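Local coordinates for FAD:protein FMN transferase (Vibrio cholerae, PDB 6NXI), which probably transfers the FMN moiety of FAD onto a threonine hydroxyl of a target flavoprotein, using magnesium, and binds FAD together with magnesium ions, at residues Thr18-Tyr23 against Met178-Gly183; Ala223-Tyr228 against Gly270-Leu275. All coordinates share one frame; numbering follows the deposited sequence.

Interaction 1: Thr18-Tyr23 against Met178-Gly183; sequences TYNIKY and MVEIGG
The amide of Asn20 and the carboxylate of Glu180 lie side by side on one face of an antiparallel strand pair, their planes turned 44° apart. Asn20 ND2 gives an N-H, close to its own amide plane, to the syn side of Glu180 OE1 at 3.0 Å. A bend at chi2 (-97°) brings OE1 beside the asparagine, and Glu180 OE2 takes Gly183 N on its anti side at 2.9 Å. A water donates to Glu180 OE2 at 2.7 Å and also to Thr18 O. Three donors thus fix the carboxylate, while Asn20 OD1 turns to His9 and Ser11 on the neighbouring strand. On the reverse face Tyr19 CB meets Ile181 CG1 at 3.9 Å, and Ile21 faces Val179; the beta-branched Ile21, Val179 and Ile181 favour an extended backbone, and helices 32-50 and 157-171 cover this face. The tyrosine ring leads away to Asp40 and Gln36 with its hydroxyl. Between the strands, Asn20 N to Glu180 O (2.8 Å) belongs to the backbone ladder. Gly182, with positive phi, ends it in a turn toward strand 184-188. This is the regular antiparallel register of the central sheet of the ApbE fold, one face helix-covered.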
# COMPACT_ATOMS: atom_id res chain seq x y z
N THR A 18 -5.24 -0.51 12.42
CA THR A 18 -5.50 0.70 13.23
C THR A 18 -4.83 1.88 12.54
O THR A 18 -3.82 1.75 11.79
CB THR A 18 -4.99 0.59 14.68
OG1 THR A 18 -3.58 0.45 14.53
CG2 THR A 18 -5.66 -0.52 15.46
N TYR A 19 -5.45 3.03 12.71
CA TYR A 19 -4.84 4.31 12.33
C TYR A 19 -4.36 5.05 13.58
O TYR A 19 -4.86 4.86 14.71
CB TYR A 19 -5.81 5.19 11.55
CG TYR A 19 -6.99 5.73 12.30
CD1 TYR A 19 -8.25 5.15 12.17
CD2 TYR A 19 -6.89 6.89 13.05
CE1 TYR A 19 -9.35 5.67 12.84
CE2 TYR A 19 -7.97 7.40 13.75
CZ TYR A 19 -9.21 6.78 13.64
OH TYR A 19 -10.29 7.31 14.29
N ASN A 20 -3.37 5.89 13.34
CA ASN A 20 -2.77 6.78 14.35
C ASN A 20 -2.56 8.12 13.68
O ASN A 20 -1.83 8.19 12.71
CB ASN A 20 -1.49 6.25 14.94
CG ASN A 20 -1.72 5.05 15.81
OD1 ASN A 20 -2.27 5.15 16.91
ND2 ASN A 20 -1.27 3.90 15.30
N ILE A 21 -3.23 9.14 14.18
CA ILE A 21 -3.09 10.49 13.62
C ILE A 21 -2.54 11.36 14.74
O ILE A 21 -3.12 11.35 15.83
CB ILE A 21 -4.41 10.96 13.03
CG1 ILE A 21 -4.76 10.05 11.85
CG2 ILE A 21 -4.33 12.45 12.67
CD1 ILE A 21 -6.19 10.04 11.51
N LYS A 22 -1.47 12.08 14.49
CA LYS A 22 -0.91 13.06 15.44
C LYS A 22 -0.91 14.42 14.77
O LYS A 22 -0.54 14.53 13.59
CB LYS A 22 0.50 12.70 15.91
CG LYS A 22 0.55 11.44 16.73
CD LYS A 22 2.00 11.06 17.13
CE LYS A 22 2.04 9.85 18.04
NZ LYS A 22 3.38 9.56 18.60
N TYR A 23 -1.36 15.44 15.49
CA TYR A 23 -1.33 16.79 14.91
C TYR A 23 -1.03 17.78 16.03
O TYR A 23 -1.21 17.48 17.22
CB TYR A 23 -2.62 17.10 14.12
CG TYR A 23 -3.83 17.23 15.00
CD1 TYR A 23 -4.65 16.15 15.23
CD2 TYR A 23 -4.19 18.45 15.56
CE1 TYR A 23 -5.77 16.24 16.04
CE2 TYR A 23 -5.31 18.56 16.36
CZ TYR A 23 -6.11 17.45 16.60
OH TYR A 23 -7.22 17.52 17.39
N MET A 178 1.00 13.98 11.35
CA MET A 178 1.43 12.62 10.89
C MET A 178 0.18 11.78 10.80
O MET A 178 -0.54 11.69 11.81
CB MET A 178 2.39 11.94 11.85
CG MET A 178 2.56 10.46 11.50
SD MET A 178 3.46 9.58 12.79
CE MET A 178 5.03 10.42 12.60
N VAL A 179 -0.15 11.27 9.60
CA VAL A 179 -1.26 10.32 9.40
C VAL A 179 -0.64 8.95 9.16
O VAL A 179 0.17 8.87 8.22
CB VAL A 179 -2.11 10.75 8.21
CG1 VAL A 179 -3.16 9.72 7.91
CG2 VAL A 179 -2.71 12.14 8.45
N GLU A 180 -0.99 7.94 9.94
CA GLU A 180 -0.43 6.57 9.77
C GLU A 180 -1.59 5.56 9.79
O GLU A 180 -2.42 5.60 10.71
CB GLU A 180 0.61 6.31 10.86
CG GLU A 180 1.20 4.91 10.81
CD GLU A 180 0.55 3.93 11.75
OE1 GLU A 180 0.53 4.22 12.98
OE2 GLU A 180 -0.03 2.95 11.28
N ILE A 181 -1.71 4.76 8.74
CA ILE A 181 -2.68 3.63 8.70
C ILE A 181 -1.95 2.35 8.35
O ILE A 181 -1.35 2.27 7.30
CB ILE A 181 -3.78 3.91 7.68
CG1 ILE A 181 -4.48 5.25 7.92
CG2 ILE A 181 -4.77 2.78 7.68
CD1 ILE A 181 -5.53 5.57 6.83
N GLY A 182 -1.96 1.39 9.27
CA GLY A 182 -1.27 0.12 9.04
C GLY A 182 0.17 0.32 8.60
O GLY A 182 0.63 -0.40 7.68
N GLY A 183 0.87 1.36 9.07
CA GLY A 183 2.27 1.58 8.75
C GLY A 183 2.53 2.47 7.55
O GLY A 183 3.70 2.90 7.39
O HOH W 1 -1.20 0.87 12.60

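Interaction 2: Ala223-Tyr228 against Gly270-Leu275; sequences ATSGDY and GLATGL. With MG (magnesium ion), chain C; FAD (flavin-adenine dinucleotide), chain B.
Ala272, on helix 265-278, packs against Ala223 and Ser225 of strand 220-225, a strand-helix contact within the ApbE fold at the FAD and magnesium site. The axes of strand 223-225 and helix 270-275 come within 7.0 Å and run in similar directions, 27° apart. At the start of the helical segment, Gly270 O accepts the backbone N-H of Gly274, a turn that spans the contact residues. Next, Ala272 points its methyl at the strand: CB lies 4.3 Å from Ala223 CB and 3.9 Å from Ser225 OG, with Val260 as a further neighbour. Two alanines meeting here suit the close approach of strand and helix. Thr273 then supplies OG1 to magnesium at 2.3 Å; chi1 -53° puts this oxygen toward the metal and CG2 by the FAD phosphate. The carbonyl oxygens of Asp269 and Thr155 also bind this ion, and FAD O2A joins them at 2.4 Å from the magnesium, so the ion ties protein to pyrophosphate. A threonine suits the place, its hydroxyl for the metal and its small methyl fitting beside the phosphate. Across from it, Ser225 OG lies 2.9 Å from Thr273 OG1 and donates a hydrogen bond to FAD O1A at 2.7 Å.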
# COMPACT_ATOMS: atom_id res chain seq x y z
N ALA A 223 5.85 4.69 2.41
CA ALA A 223 5.21 3.37 2.43
C ALA A 223 6.31 2.34 2.45
O ALA A 223 7.37 2.54 1.82
CB ALA A 223 4.33 3.14 1.23
N THR A 224 6.04 1.25 3.17
CA THR A 224 6.99 0.13 3.28
C THR A 224 6.28 -1.19 2.97
O THR A 224 5.24 -1.46 3.56
CB THR A 224 7.60 0.10 4.68
OG1 THR A 224 8.31 1.31 4.92
CG2 THR A 224 8.57 -1.04 4.86
N SER A 225 6.86 -2.04 2.12
CA SER A 225 6.38 -3.42 1.93
C SER A 225 7.44 -4.40 2.39
O SER A 225 8.61 -4.01 2.39
CB SER A 225 5.95 -3.64 0.50
OG SER A 225 4.65 -3.07 0.35
N GLY A 226 6.99 -5.56 2.87
CA GLY A 226 7.86 -6.59 3.45
C GLY A 226 8.11 -6.35 4.94
O GLY A 226 7.93 -5.22 5.42
N ASP A 227 8.51 -7.39 5.64
CA ASP A 227 8.74 -7.37 7.11
C ASP A 227 10.12 -7.96 7.38
O ASP A 227 10.33 -9.13 6.99
CB ASP A 227 7.64 -8.13 7.85
CG ASP A 227 7.92 -8.40 9.33
OD1 ASP A 227 8.77 -7.70 9.92
OD2 ASP A 227 7.30 -9.33 9.87
N TYR A 228 11.02 -7.16 7.97
CA TYR A 228 12.42 -7.55 8.27
C TYR A 228 12.42 -8.83 9.12
O TYR A 228 13.35 -9.65 8.94
CB TYR A 228 13.17 -6.38 8.93
CG TYR A 228 12.84 -6.20 10.39
CD1 TYR A 228 13.64 -6.76 11.37
CD2 TYR A 228 11.69 -5.53 10.78
CE1 TYR A 228 13.33 -6.63 12.72
CE2 TYR A 228 11.37 -5.39 12.12
CZ TYR A 228 12.19 -5.94 13.09
OH TYR A 228 11.89 -5.81 14.42
N GLY A 270 1.54 1.66 -3.63
CA GLY A 270 1.61 0.83 -4.85
C GLY A 270 3.04 0.58 -5.25
O GLY A 270 3.39 -0.58 -5.60
N LEU A 271 3.88 1.61 -5.20
CA LEU A 271 5.29 1.49 -5.64
C LEU A 271 6.07 0.54 -4.76
O LEU A 271 6.82 -0.31 -5.31
CB LEU A 271 5.94 2.87 -5.67
CG LEU A 271 5.60 3.67 -6.92
CD1 LEU A 271 6.13 5.07 -6.76
CD2 LEU A 271 6.16 3.04 -8.18
N ALA A 272 5.87 0.62 -3.45
CA ALA A 272 6.69 -0.21 -2.55
C ALA A 272 6.42 -1.69 -2.88
O ALA A 272 7.38 -2.47 -2.95
CB ALA A 272 6.36 0.15 -1.12
N THR A 273 5.15 -2.06 -3.07
CA THR A 273 4.83 -3.49 -3.33
C THR A 273 5.36 -3.85 -4.73
O THR A 273 5.94 -4.93 -4.94
CB THR A 273 3.32 -3.74 -3.19
OG1 THR A 273 2.82 -3.26 -1.91
CG2 THR A 273 3.05 -5.22 -3.34
N GLY A 274 5.10 -2.99 -5.73
CA GLY A 274 5.50 -3.25 -7.10
C GLY A 274 6.98 -3.42 -7.25
O GLY A 274 7.43 -4.42 -7.85
N LEU A 275 7.76 -2.52 -6.66
CA LEU A 275 9.23 -2.61 -6.76
C LEU A 275 9.72 -3.87 -6.01
O LEU A 275 10.65 -4.56 -6.50
CB LEU A 275 9.88 -1.32 -6.25
CG LEU A 275 9.51 -0.05 -7.00
CD1 LEU A 275 10.23 1.13 -6.37
CD2 LEU A 275 9.87 -0.12 -8.48
MG MG C . 1.37 -1.49 -1.39
PA FAD B . 1.24 -4.29 0.67
O1A FAD B . 2.62 -4.85 0.70
O2A FAD B . 1.05 -2.83 0.55
O5B FAD B . 0.39 -5.00 -0.48
C5B FAD B . 0.18 -6.43 -0.29
C4B FAD B . -1.26 -6.80 -0.51
O4B FAD B . -1.71 -6.49 -1.86
C3B FAD B . -1.50 -8.30 -0.33
O3B FAD B . -1.88 -8.56 1.03
C2B FAD B . -2.59 -8.61 -1.35
O2B FAD B . -3.87 -8.29 -0.85
C1B FAD B . -2.24 -7.66 -2.49
N9A FAD B . -1.26 -8.13 -3.44
C8A FAD B . -0.36 -9.20 -3.32
N7A FAD B . 0.47 -9.24 -4.34
C5A FAD B . 0.10 -8.22 -5.19
C6A FAD B . 0.60 -7.81 -6.43
N6A FAD B . 1.67 -8.35 -7.04
N1A FAD B . 0.03 -6.71 -6.98
C2A FAD B . -1.03 -6.16 -6.36
N3A FAD B . -1.58 -6.46 -5.18
C4A FAD B . -0.96 -7.53 -4.64
N1 FAD B . -7.96 -7.03 6.26
C2 FAD B . -8.84 -7.73 7.05
O2 FAD B . -8.44 -8.74 7.69
N3 FAD B . -10.14 -7.36 7.19
C4 FAD B . -10.66 -6.28 6.54
O4 FAD B . -11.84 -5.98 6.67
C4X FAD B . -9.79 -5.52 5.69
N5 FAD B . -10.27 -4.48 5.04
C5X FAD B . -9.41 -3.79 4.22
C6 FAD B . -9.91 -2.68 3.49
C7 FAD B . -9.12 -1.93 2.65
C7M FAD B . -9.72 -0.75 1.91
C8 FAD B . -7.75 -2.26 2.53
C8M FAD B . -6.83 -1.49 1.62
C9 FAD B . -7.25 -3.36 3.24
C9A FAD B . -8.05 -4.13 4.09
N10 FAD B . -7.58 -5.24 4.80
C10 FAD B . -8.42 -5.98 5.62
C1' FAD B . -6.14 -5.60 4.75
C2' FAD B . -5.72 -6.30 3.51
O2' FAD B . -6.37 -7.56 3.40
C3' FAD B . -4.20 -6.52 3.56
O3' FAD B . -3.81 -7.36 4.62
C4' FAD B . -3.38 -5.26 3.76
O4' FAD B . -3.96 -4.21 3.00
C5' FAD B . -1.92 -5.48 3.44
O5' FAD B . -1.26 -4.18 3.45
P FAD B . 0.32 -4.12 3.44
O1P FAD B . 0.91 -5.07 4.38
O2P FAD B . 0.57 -2.63 3.48
O3P FAD B . 0.54 -4.75 1.99

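How the interactions relate
Both contacts belong to one antiparallel sheet: interaction 1 joins its second and third strands, and interaction 2 sets helix 265-278 against its fifth. Strand 184-188 lies between them, and its Glu184, a ligand of a second magnesium ion together with Asp269, also accepts a hydrogen bond from Thr224 N. The centres of interactions 1 and 2 are about 18 Å apart, and their nearest atoms, about 5 Å apart, do not touch. Interaction 2 binds metal and FAD directly, whereas interaction 1 borders the site through Gly182, about 6 Å from FAD and about 8 Å from a magnesium ion. Lys158 connects the two regions, bonding to Gly182 O and to FAD.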